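Local coordinates for GH62 hydrolase (Scytalidium thermophilum, PDB 4PVA), which probably acts as an alpha-L-arabinofuranosidase that removes arabinose side groups from arabinoxylan during the breakdown of plant biomass, at residues 41-46 with 330-335; 106-111 with 195-200; 187-192 with 212-217. All blocks are in the same frame, centred on the assembly; numbering follows the deposited sequence.

Contact 1. Residues 41-46 with 330-335. With PO4 (phosphate ion), chain F.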
loop_
_atom_site.group_PDB
_atom_site.type_symbol
_atom_site.label_atom_id
_atom_site.label_comp_id
_atom_site.label_asym_id
_atom_site.label_seq_id
_atom_site.Cartn_x
_atom_site.Cartn_y
_atom_site.Cartn_z
ATOM N N ASN A 41 -22.672 5.543 6.238
ATOM C CA ASN A 41 -22.542 6.730 5.384
ATOM C C ASN A 41 -21.090 7.005 4.993
ATOM O O ASN A 41 -20.601 8.132 5.065
ATOM C CB ASN A 41 -23.101 7.957 6.103
ATOM C CG ASN A 41 -24.574 7.848 6.365
ATOM O OD1 ASN A 41 -25.312 7.255 5.577
ATOM N ND2 ASN A 41 -25.010 8.437 7.465
ATOM N N ILE A 42 -20.411 5.959 4.568
ATOM C CA ILE A 42 -19.024 6.091 4.112
ATOM C C ILE A 42 -18.966 6.902 2.810
ATOM O O ILE A 42 -19.729 6.644 1.865
ATOM C CB ILE A 42 -18.407 4.691 3.962
ATOM C CG1 ILE A 42 -18.431 3.924 5.292
ATOM C CG2 ILE A 42 -17.008 4.778 3.385
ATOM C CD1 ILE A 42 -17.881 4.672 6.478
ATOM N N ALA A 43 -18.028 7.848 2.737
ATOM C CA ALA A 43 -17.870 8.678 1.543
ATOM C C ALA A 43 -16.951 8.006 0.507
ATOM O O ALA A 43 -17.213 8.044 -0.699
ATOM C CB ALA A 43 -17.367 10.067 1.900
ATOM N N GLY A 44 -15.801 7.479 0.958
ATOM C CA GLY A 44 -14.790 6.904 0.088
ATOM C C GLY A 44 -14.368 5.528 0.544
ATOM O O GLY A 44 -14.271 5.264 1.742
ATOM N N ILE A 45 -14.082 4.664 -0.434
ATOM C CA ILE A 45 -13.356 3.419 -0.188
ATOM C C ILE A 45 -11.977 3.603 -0.771
ATOM O O ILE A 45 -11.812 3.988 -1.922
ATOM C CB ILE A 45 -14.067 2.190 -0.802
ATOM C CG1 ILE A 45 -15.515 2.083 -0.262
ATOM C CG2 ILE A 45 -13.329 0.918 -0.458
ATOM C CD1 ILE A 45 -15.598 1.763 1.198
ATOM N N LYS A 46 -10.979 3.318 0.076
ATOM C CA LYS A 46 -9.636 3.804 -0.125
ATOM C C LYS A 46 -8.563 2.757 0.121
ATOM O O LYS A 46 -8.770 1.765 0.811
ATOM C CB LYS A 46 -9.351 4.975 0.807
ATOM C CG LYS A 46 -10.223 6.182 0.546
ATOM C CD LYS A 46 -9.826 7.387 1.375
ATOM C CE LYS A 46 -8.564 8.047 0.873
ATOM N NZ LYS A 46 -8.229 9.217 1.701
ATOM N N TYR A 330 -11.745 16.980 2.318
ATOM C CA TYR A 330 -10.851 15.938 1.847
ATOM C C TYR A 330 -11.318 14.555 2.278
ATOM O O TYR A 330 -11.368 13.645 1.449
ATOM C CB TYR A 330 -9.431 16.195 2.330
ATOM C CG TYR A 330 -8.501 15.194 1.684
ATOM C CD1 TYR A 330 -7.998 15.413 0.394
ATOM C CD2 TYR A 330 -8.181 14.012 2.305
ATOM C CE1 TYR A 330 -7.217 14.474 -0.227
ATOM C CE2 TYR A 330 -7.384 13.073 1.671
ATOM C CZ TYR A 330 -6.924 13.329 0.410
ATOM O OH TYR A 330 -6.123 12.441 -0.273
ATOM N N ASN A 331 -11.698 14.376 3.534
ATOM C CA ASN A 331 -12.086 13.049 3.974
ATOM C C ASN A 331 -13.466 12.612 3.517
ATOM O O ASN A 331 -13.830 11.463 3.685
ATOM C CB ASN A 331 -11.931 12.935 5.468
ATOM C CG ASN A 331 -10.480 12.969 5.881
ATOM O OD1 ASN A 331 -9.583 12.388 5.231
ATOM N ND2 ASN A 331 -10.239 13.633 6.969
ATOM N N ALA A 332 -14.187 13.510 2.857
ATOM C CA ALA A 332 -15.476 13.208 2.231
ATOM C C ALA A 332 -15.356 12.967 0.710
ATOM O O ALA A 332 -16.355 12.781 0.014
ATOM C CB ALA A 332 -16.469 14.332 2.513
ATOM N N LEU A 333 -14.146 12.946 0.174
ATOM C CA LEU A 333 -13.990 12.708 -1.256
ATOM C C LEU A 333 -14.542 11.358 -1.643
ATOM O O LEU A 333 -14.345 10.394 -0.930
ATOM C CB LEU A 333 -12.525 12.780 -1.652
ATOM C CG LEU A 333 -11.937 14.167 -1.845
ATOM C CD1 LEU A 333 -10.415 14.085 -1.959
ATOM C CD2 LEU A 333 -12.524 14.875 -3.058
ATOM N N PRO A 334 -15.215 11.284 -2.801
ATOM C CA PRO A 334 -15.851 10.030 -3.205
ATOM C C PRO A 334 -14.865 9.075 -3.929
ATOM O O PRO A 334 -15.026 8.716 -5.090
ATOM C CB PRO A 334 -16.967 10.504 -4.127
ATOM C CG PRO A 334 -16.421 11.736 -4.744
ATOM C CD PRO A 334 -15.640 12.404 -3.642
ATOM N N TRP A 335 -13.857 8.642 -3.208
ATOM C CA TRP A 335 -12.915 7.651 -3.722
ATOM C C TRP A 335 -13.611 6.329 -3.969
ATOM O O TRP A 335 -14.494 5.911 -3.202
ATOM C CB TRP A 335 -11.744 7.417 -2.763
ATOM C CG TRP A 335 -10.874 8.583 -2.492
ATOM C CD1 TRP A 335 -10.937 9.418 -1.418
ATOM C CD2 TRP A 335 -9.753 9.046 -3.285
ATOM N NE1 TRP A 335 -9.944 10.387 -1.499
ATOM C CE2 TRP A 335 -9.203 10.158 -2.628
ATOM C CE3 TRP A 335 -9.173 8.626 -4.485
ATOM C CZ2 TRP A 335 -8.085 10.845 -3.114
ATOM C CZ3 TRP A 335 -8.082 9.315 -4.966
ATOM C CH2 TRP A 335 -7.556 10.409 -4.288
HETATM P P PO4 F . -4.609 9.329 0.821
HETATM O O1 PO4 F . -4.091 9.675 -0.595
HETATM O O2 PO4 F . -3.511 9.712 1.838
HETATM O O3 PO4 F . -5.796 10.226 1.081
HETATM O O4 PO4 F . -4.928 7.911 0.882
HETATM O O HOH W 1 -10.386 11.108 1.323
#
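Lys46 sets off with CG anti to its carbonyl carbon and then bends at chi3 (75°), a course that carries the chain slantwise across the indole of Trp335. Its CE rides over the face of that ring, 3.8 Å from the centroid of the five-membered part, in a CH-pi contact. Beyond it the ammonium reaches a phosphate ion, NZ of Lys46 giving a 2.7 Å hydrogen bond to O3; NZ is also hydrogen-bonded to Tyr69 OH. In Tyr330, CG anti to the backbone N (chi1 -173°) sends the ring back toward the ion, although the CB bond sets out away from 41-46, and its OH donates to phosphate O3 over 2.6 Å. The ion, probably from the crystallisation liquor, is held as well by His295, Arg251 and Gln320, a cluster of donors that here gathers round the anion. A water accepts from Lys46 NZ at 2.9 Å and donates to Tyr330 O at 2.7 Å. In the five-bladed beta-propeller of this family, 41-46 opens one blade at strand 44-53, while 330-335 leads into strand 336-341 of the blade that closes the ring. Ala43 and Gly44 form a classic beta bulge opposite Ala64. Next to it, Ile45 N donates to Trp335 O (3.1 Å, 159° at hydrogen), from above the carbonyl plane. Pro334, centre of an inverse gamma turn, directs its CA-H at Ala43 O, with CA and O 3.5 Å apart.

Contact 2. Residues 106-111 with 195-200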
loop_
_atom_site.group_PDB
_atom_site.type_symbol
_atom_site.label_atom_id
_atom_site.label_comp_id
_atom_site.label_asym_id
_atom_site.label_seq_id
_atom_site.Cartn_x
_atom_site.Cartn_y
_atom_site.Cartn_z
ATOM N N PHE A 106 -0.010 -9.436 4.477
ATOM C CA PHE A 106 0.893 -10.471 4.017
ATOM C C PHE A 106 0.913 -11.604 5.027
ATOM O O PHE A 106 0.491 -11.428 6.177
ATOM C CB PHE A 106 2.323 -9.947 3.758
ATOM C CG PHE A 106 2.941 -9.284 4.945
ATOM C CD1 PHE A 106 3.627 -10.017 5.922
ATOM C CD2 PHE A 106 2.769 -7.915 5.155
ATOM C CE1 PHE A 106 4.151 -9.388 7.037
ATOM C CE2 PHE A 106 3.269 -7.295 6.263
ATOM C CZ PHE A 106 3.959 -8.031 7.213
ATOM N N TYR A 107 1.386 -12.765 4.579
ATOM C CA TYR A 107 1.511 -13.956 5.430
ATOM C C TYR A 107 2.929 -14.072 5.923
ATOM O O TYR A 107 3.874 -14.183 5.148
ATOM C CB TYR A 107 1.143 -15.185 4.619
ATOM C CG TYR A 107 0.989 -16.457 5.442
ATOM C CD1 TYR A 107 -0.044 -16.609 6.347
ATOM C CD2 TYR A 107 1.887 -17.490 5.285
ATOM C CE1 TYR A 107 -0.178 -17.793 7.077
ATOM C CE2 TYR A 107 1.758 -18.646 6.021
ATOM C CZ TYR A 107 0.745 -18.772 6.874
ATOM O OH TYR A 107 0.583 -19.955 7.604
ATOM N N PHE A 108 3.090 -14.002 7.246
ATOM C CA PHE A 108 4.386 -14.087 7.853
ATOM C C PHE A 108 4.587 -15.587 8.122
ATOM O O PHE A 108 4.198 -16.109 9.185
ATOM C CB PHE A 108 4.518 -13.249 9.147
ATOM C CG PHE A 108 5.935 -13.123 9.604
ATOM C CD1 PHE A 108 6.797 -12.246 9.000
ATOM C CD2 PHE A 108 6.405 -13.884 10.676
ATOM C CE1 PHE A 108 8.117 -12.149 9.392
ATOM C CE2 PHE A 108 7.724 -13.798 11.060
ATOM C CZ PHE A 108 8.579 -12.927 10.445
ATOM N N GLU A 109 5.235 -16.265 7.187
ATOM C CA GLU A 109 5.266 -17.734 7.175
ATOM C C GLU A 109 5.883 -18.316 8.448
ATOM O O GLU A 109 5.351 -19.307 8.976
ATOM C CB GLU A 109 5.941 -18.244 5.894
ATOM C CG GLU A 109 6.000 -19.770 5.766
ATOM C CD GLU A 109 7.097 -20.381 6.621
ATOM O OE1 GLU A 109 8.134 -19.728 6.872
ATOM O OE2 GLU A 109 6.917 -21.532 7.071
ATOM N N PRO A 110 6.974 -17.724 8.973
ATOM C CA PRO A 110 7.511 -18.324 10.208
ATOM C C PRO A 110 6.532 -18.356 11.391
ATOM O O PRO A 110 6.729 -19.208 12.303
ATOM C CB PRO A 110 8.734 -17.453 10.511
ATOM C CG PRO A 110 9.144 -16.896 9.184
ATOM C CD PRO A 110 7.868 -16.692 8.423
ATOM N N HIS A 111 5.517 -17.496 11.470
ATOM C CA HIS A 111 4.513 -17.533 12.538
ATOM C C HIS A 111 3.195 -18.192 12.158
ATOM O O HIS A 111 2.280 -18.256 12.964
ATOM C CB HIS A 111 4.172 -16.135 13.078
ATOM C CG HIS A 111 5.328 -15.418 13.687
ATOM N ND1 HIS A 111 5.291 -14.072 13.975
ATOM C CD2 HIS A 111 6.578 -15.835 13.986
ATOM C CE1 HIS A 111 6.459 -13.700 14.464
ATOM N NE2 HIS A 111 7.262 -14.746 14.474
ATOM N N THR A 195 14.419 -4.757 11.683
ATOM C CA THR A 195 14.656 -5.749 12.750
ATOM C C THR A 195 14.973 -7.064 12.069
ATOM O O THR A 195 14.908 -7.192 10.867
ATOM C CB THR A 195 13.442 -5.861 13.685
ATOM O OG1 THR A 195 13.868 -6.621 14.852
ATOM C CG2 THR A 195 12.270 -6.522 13.039
ATOM N N THR A 196 15.392 -8.084 12.807
ATOM C CA THR A 196 15.665 -9.372 12.186
ATOM C C THR A 196 14.375 -10.172 12.026
ATOM O O THR A 196 13.409 -9.971 12.768
ATOM C CB THR A 196 16.664 -10.207 12.989
ATOM O OG1 THR A 196 16.075 -10.530 14.240
ATOM C CG2 THR A 196 17.969 -9.451 13.163
ATOM N N LEU A 197 14.407 -11.125 11.087
ATOM C CA LEU A 197 13.270 -12.004 10.894
ATOM C C LEU A 197 12.924 -12.742 12.207
ATOM O O LEU A 197 11.769 -12.884 12.560
ATOM C CB LEU A 197 13.563 -12.987 9.750
ATOM C CG LEU A 197 12.377 -13.785 9.243
ATOM C CD1 LEU A 197 11.437 -12.951 8.392
ATOM C CD2 LEU A 197 12.810 -14.954 8.407
ATOM N N ALA A 198 13.960 -13.194 12.907
ATOM C CA ALA A 198 13.804 -13.895 14.200
ATOM C C ALA A 198 13.073 -13.051 15.230
ATOM O O ALA A 198 12.269 -13.574 16.015
ATOM C CB ALA A 198 15.153 -14.319 14.721
ATOM N N GLN A 199 13.334 -11.742 15.277
ATOM C CA GLN A 199 12.672 -10.848 16.229
ATOM C C GLN A 199 11.279 -10.345 15.845
ATOM O O GLN A 199 10.482 -10.036 16.728
ATOM C CB GLN A 199 13.541 -9.643 16.498
ATOM C CG GLN A 199 14.821 -9.984 17.230
ATOM C CD GLN A 199 15.531 -8.788 17.816
ATOM O OE1 GLN A 199 14.938 -7.779 18.103
ATOM N NE2 GLN A 199 16.821 -8.941 18.064
ATOM N N PHE A 200 11.028 -10.216 14.530
ATOM C CA PHE A 200 9.806 -9.606 14.003
ATOM C C PHE A 200 8.575 -10.145 14.721
ATOM O O PHE A 200 8.462 -11.355 14.816
ATOM C CB PHE A 200 9.710 -9.888 12.512
ATOM C CG PHE A 200 8.531 -9.235 11.862
ATOM C CD1 PHE A 200 8.663 -7.915 11.352
ATOM C CD2 PHE A 200 7.290 -9.851 11.825
ATOM C CE1 PHE A 200 7.561 -7.275 10.807
ATOM C CE2 PHE A 200 6.201 -9.209 11.262
ATOM C CZ PHE A 200 6.351 -7.921 10.766
#
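Phe108 and Phe200 meet in an offset stack, their centroids 4.6 Å apart and their planes inclined by 25°. The two side chains run past each other in opposite directions, each with CG anti to its backbone N, which sends both rings toward the opposite segment. CD2 of Phe200 settles over one face of the Phe108 ring toward its rim, 3.4 Å from CE1 of Phe108. On the opposite face lies Pro110 CD, so the phenylalanine is sandwiched between its own turn and the facing segment. Leu197 comes in obliquely, its CD1 3.5 Å from Phe108 CZ, and its other methyl, CD2, is 4.2 Å from Pro110 CG. Phe106 offers the edge of its ring, CZ to CZ with Phe200 at 4.3 Å. The imidazole of His111 has Phe108 CE2 above its centre and turns its CE1 edge to Phe200 O, 3.1 Å away, while ND1 is hydrogen-bonded to Tyr115. Together these residues join the ends of strands 101-108 and 189-196, from two propeller blades; Tyr115 of strand 113-119 meets the Phe200 ring at about 60°, and Val166 of strand 162-168 touches both Phe106 and Phe200.

Contact 3. Residues 187-192 with 212-217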
loop_
_atom_site.group_PDB
_atom_site.type_symbol
_atom_site.label_atom_id
_atom_site.label_comp_id
_atom_site.label_asym_id
_atom_site.label_seq_id
_atom_site.Cartn_x
_atom_site.Cartn_y
_atom_site.Cartn_z
ATOM N N ASN A 187 5.643 15.158 4.511
ATOM C CA ASN A 187 6.542 16.295 4.578
ATOM C C ASN A 187 7.819 16.040 3.820
ATOM O O ASN A 187 8.839 16.609 4.138
ATOM C CB ASN A 187 6.834 16.701 6.039
ATOM C CG ASN A 187 7.323 18.128 6.152
ATOM O OD1 ASN A 187 6.826 19.004 5.452
ATOM N ND2 ASN A 187 8.276 18.366 7.003
ATOM N N GLY A 188 7.760 15.192 2.820
ATOM C CA GLY A 188 8.871 15.010 1.903
ATOM C C GLY A 188 9.905 13.978 2.300
ATOM O O GLY A 188 10.926 13.880 1.652
ATOM N N HIS A 189 9.647 13.191 3.333
ATOM C CA HIS A 189 10.597 12.150 3.780
ATOM C C HIS A 189 10.006 10.759 3.654
ATOM O O HIS A 189 8.805 10.551 3.858
ATOM C CB HIS A 189 11.030 12.359 5.232
ATOM C CG HIS A 189 11.511 13.751 5.526
ATOM N ND1 HIS A 189 10.726 14.676 6.172
ATOM C CD2 HIS A 189 12.668 14.379 5.212
ATOM C CE1 HIS A 189 11.392 15.816 6.254
ATOM N NE2 HIS A 189 12.565 15.663 5.691
ATOM N N LEU A 190 10.893 9.826 3.365
ATOM C CA LEU A 190 10.619 8.381 3.425
ATOM C C LEU A 190 11.571 7.806 4.460
ATOM O O LEU A 190 12.794 7.977 4.330
ATOM C CB LEU A 190 10.770 7.744 2.053
ATOM C CG LEU A 190 10.493 6.227 1.986
ATOM C CD1 LEU A 190 9.057 5.908 2.255
ATOM C CD2 LEU A 190 10.901 5.634 0.665
ATOM N N TYR A 191 10.996 7.123 5.453
ATOM C CA TYR A 191 11.732 6.558 6.570
ATOM C C TYR A 191 11.780 5.050 6.473
ATOM O O TYR A 191 10.896 4.451 5.908
ATOM C CB TYR A 191 11.111 6.912 7.912
ATOM C CG TYR A 191 10.945 8.401 8.158
ATOM C CD1 TYR A 191 11.952 9.128 8.737
ATOM C CD2 TYR A 191 9.794 9.069 7.844
ATOM C CE1 TYR A 191 11.812 10.511 8.970
ATOM C CE2 TYR A 191 9.641 10.435 8.072
ATOM C CZ TYR A 191 10.650 11.133 8.614
ATOM O OH TYR A 191 10.472 12.517 8.909
ATOM N N ARG A 192 12.798 4.460 7.097
ATOM C CA ARG A 192 12.968 3.005 7.141
ATOM C C ARG A 192 13.588 2.587 8.446
ATOM O O ARG A 192 14.648 3.078 8.829
ATOM C CB ARG A 192 13.855 2.532 6.002
ATOM C CG ARG A 192 14.019 1.014 5.869
ATOM C CD ARG A 192 15.211 0.646 4.958
ATOM N NE ARG A 192 16.451 1.118 5.525
ATOM C CZ ARG A 192 17.054 0.586 6.565
ATOM N NH1 ARG A 192 16.638 -0.554 7.084
ATOM N NH2 ARG A 192 18.111 1.178 7.081
ATOM N N GLN A 212 14.491 11.789 0.411
ATOM C CA GLN A 212 13.777 13.004 0.735
ATOM C C GLN A 212 13.720 13.957 -0.447
ATOM O O GLN A 212 14.662 13.991 -1.267
ATOM C CB GLN A 212 14.366 13.687 1.985
ATOM C CG GLN A 212 15.794 14.145 1.824
ATOM C CD GLN A 212 16.360 14.787 3.083
ATOM O OE1 GLN A 212 15.763 14.747 4.162
ATOM N NE2 GLN A 212 17.536 15.374 2.956
ATOM N N ASP A 213 12.639 14.721 -0.555
ATOM C CA ASP A 213 12.570 15.821 -1.511
ATOM C C ASP A 213 12.006 17.039 -0.805
ATOM O O ASP A 213 10.811 17.327 -0.873
ATOM C CB ASP A 213 11.736 15.476 -2.742
ATOM C CG ASP A 213 11.918 16.486 -3.863
ATOM O OD1 ASP A 213 11.968 17.699 -3.570
ATOM O OD2 ASP A 213 12.013 16.064 -5.035
ATOM N N THR A 214 12.892 17.743 -0.116
ATOM C CA THR A 214 12.525 18.846 0.751
ATOM C C THR A 214 12.007 20.047 -0.038
ATOM O O THR A 214 11.153 20.772 0.445
ATOM C CB THR A 214 13.708 19.248 1.648
ATOM O OG1 THR A 214 14.808 19.602 0.821
ATOM C CG2 THR A 214 14.120 18.071 2.519
ATOM N N GLN A 215 12.484 20.247 -1.255
ATOM C CA GLN A 215 12.063 21.405 -2.032
ATOM C C GLN A 215 10.666 21.247 -2.594
ATOM O O GLN A 215 9.940 22.207 -2.733
ATOM C CB GLN A 215 13.022 21.645 -3.177
ATOM C CG GLN A 215 12.710 22.910 -3.940
ATOM C CD GLN A 215 13.915 23.413 -4.701
ATOM O OE1 GLN A 215 15.023 23.471 -4.160
ATOM N NE2 GLN A 215 13.711 23.786 -5.955
ATOM N N ASN A 216 10.290 20.031 -2.941
ATOM C CA ASN A 216 8.925 19.734 -3.382
ATOM C C ASN A 216 8.451 18.483 -2.664
ATOM O O ASN A 216 8.651 17.358 -3.161
ATOM C CB ASN A 216 8.863 19.549 -4.894
ATOM C CG ASN A 216 7.480 19.142 -5.369
ATOM O OD1 ASN A 216 6.502 19.276 -4.641
ATOM N ND2 ASN A 216 7.408 18.643 -6.601
ATOM N N ILE A 217 7.813 18.649 -1.519
ATOM C CA ILE A 217 7.425 17.491 -0.715
ATOM C C ILE A 217 6.433 16.596 -1.454
ATOM O O ILE A 217 6.348 15.423 -1.171
ATOM C CB ILE A 217 6.857 17.899 0.664
ATOM C CG1 ILE A 217 5.544 18.662 0.528
ATOM C CG2 ILE A 217 7.879 18.696 1.481
ATOM C CD1 ILE A 217 4.925 19.064 1.834
HETATM O O HOH W 2 5.790 14.435 1.439
HETATM O O HOH W 3 14.866 17.063 5.768
#
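Gly188 and Asp213 are joined by a backbone hydrogen bond in which Asp213 N donates to Gly188 O over 2.9 Å, at 156° and in the carbonyl plane. The same oxygen is approached by the CA-H of Gln212, with CA and O 3.1 Å apart, so one carbonyl draws two donors. Ile217 packs against the peptide that joins Asn187 to Gly188: its CB lies 3.6 Å from Gly188 N, and CG2 reaches 3.5 Å from Asn187 O. Chi1 of 65° places CG1 between the backbone N and the carbonyl carbon, turning CG2 toward that peptide. One residue along, His189 and Gln212 form an antiparallel non-hydrogen-bonded pair. Their side chains lie side by side and point the same way, ring and amide planes 51° apart, with Gln212 OE1 at the imidazole edge, 3.3 Å from His189 CD2. A water joins the two ends, 2.7 Å from His189 NE2, and donates to Gln212 OE1.

Strand 208-212 is an outermost strand of a four-stranded antiparallel sheet, one propeller blade, and its exit loop, shaped by an Asx motif (Asn216 N to Asp213 OD1, 2.9 Å), packs back on the start of strand 189-196. Segment 187-192 leaves the hairpin between strands 178-184 and 189-196, which Asp185 braces: OD1 is hydrogen-bonded to Asn187 N, OD2 to His189 ND1 and Tyr191 OH. Asn187 ND2 is bonded to Asn155 O. The carboxylate of Asp185 probably keeps a proton on His189 ND1, and with a water at NE2 the two partners hold the ring's rotation.

How the contacts relate
The centres of all three contacts lie about 17 to 19 Å from the centre of the chain, and each contact mixes buried with exposed residues, yet their chemistry differs. Contact 1 is the charged one, built round a lysine, a tyrosine and a bound anion where the closing blade meets the blade of strand 44-53. Contact 2, on the opposite side of the chain's centre, is aromatic, has no hydrogen bond between its segments, and also spans two blades. Contact 3 relies on backbone pairing and a water bridge at the edge of one sheet. Contacts 2 and 3 share strand 189-196, one at each end, with centres 28 Å apart, and both are nested in the chain loop that contact 1 closes.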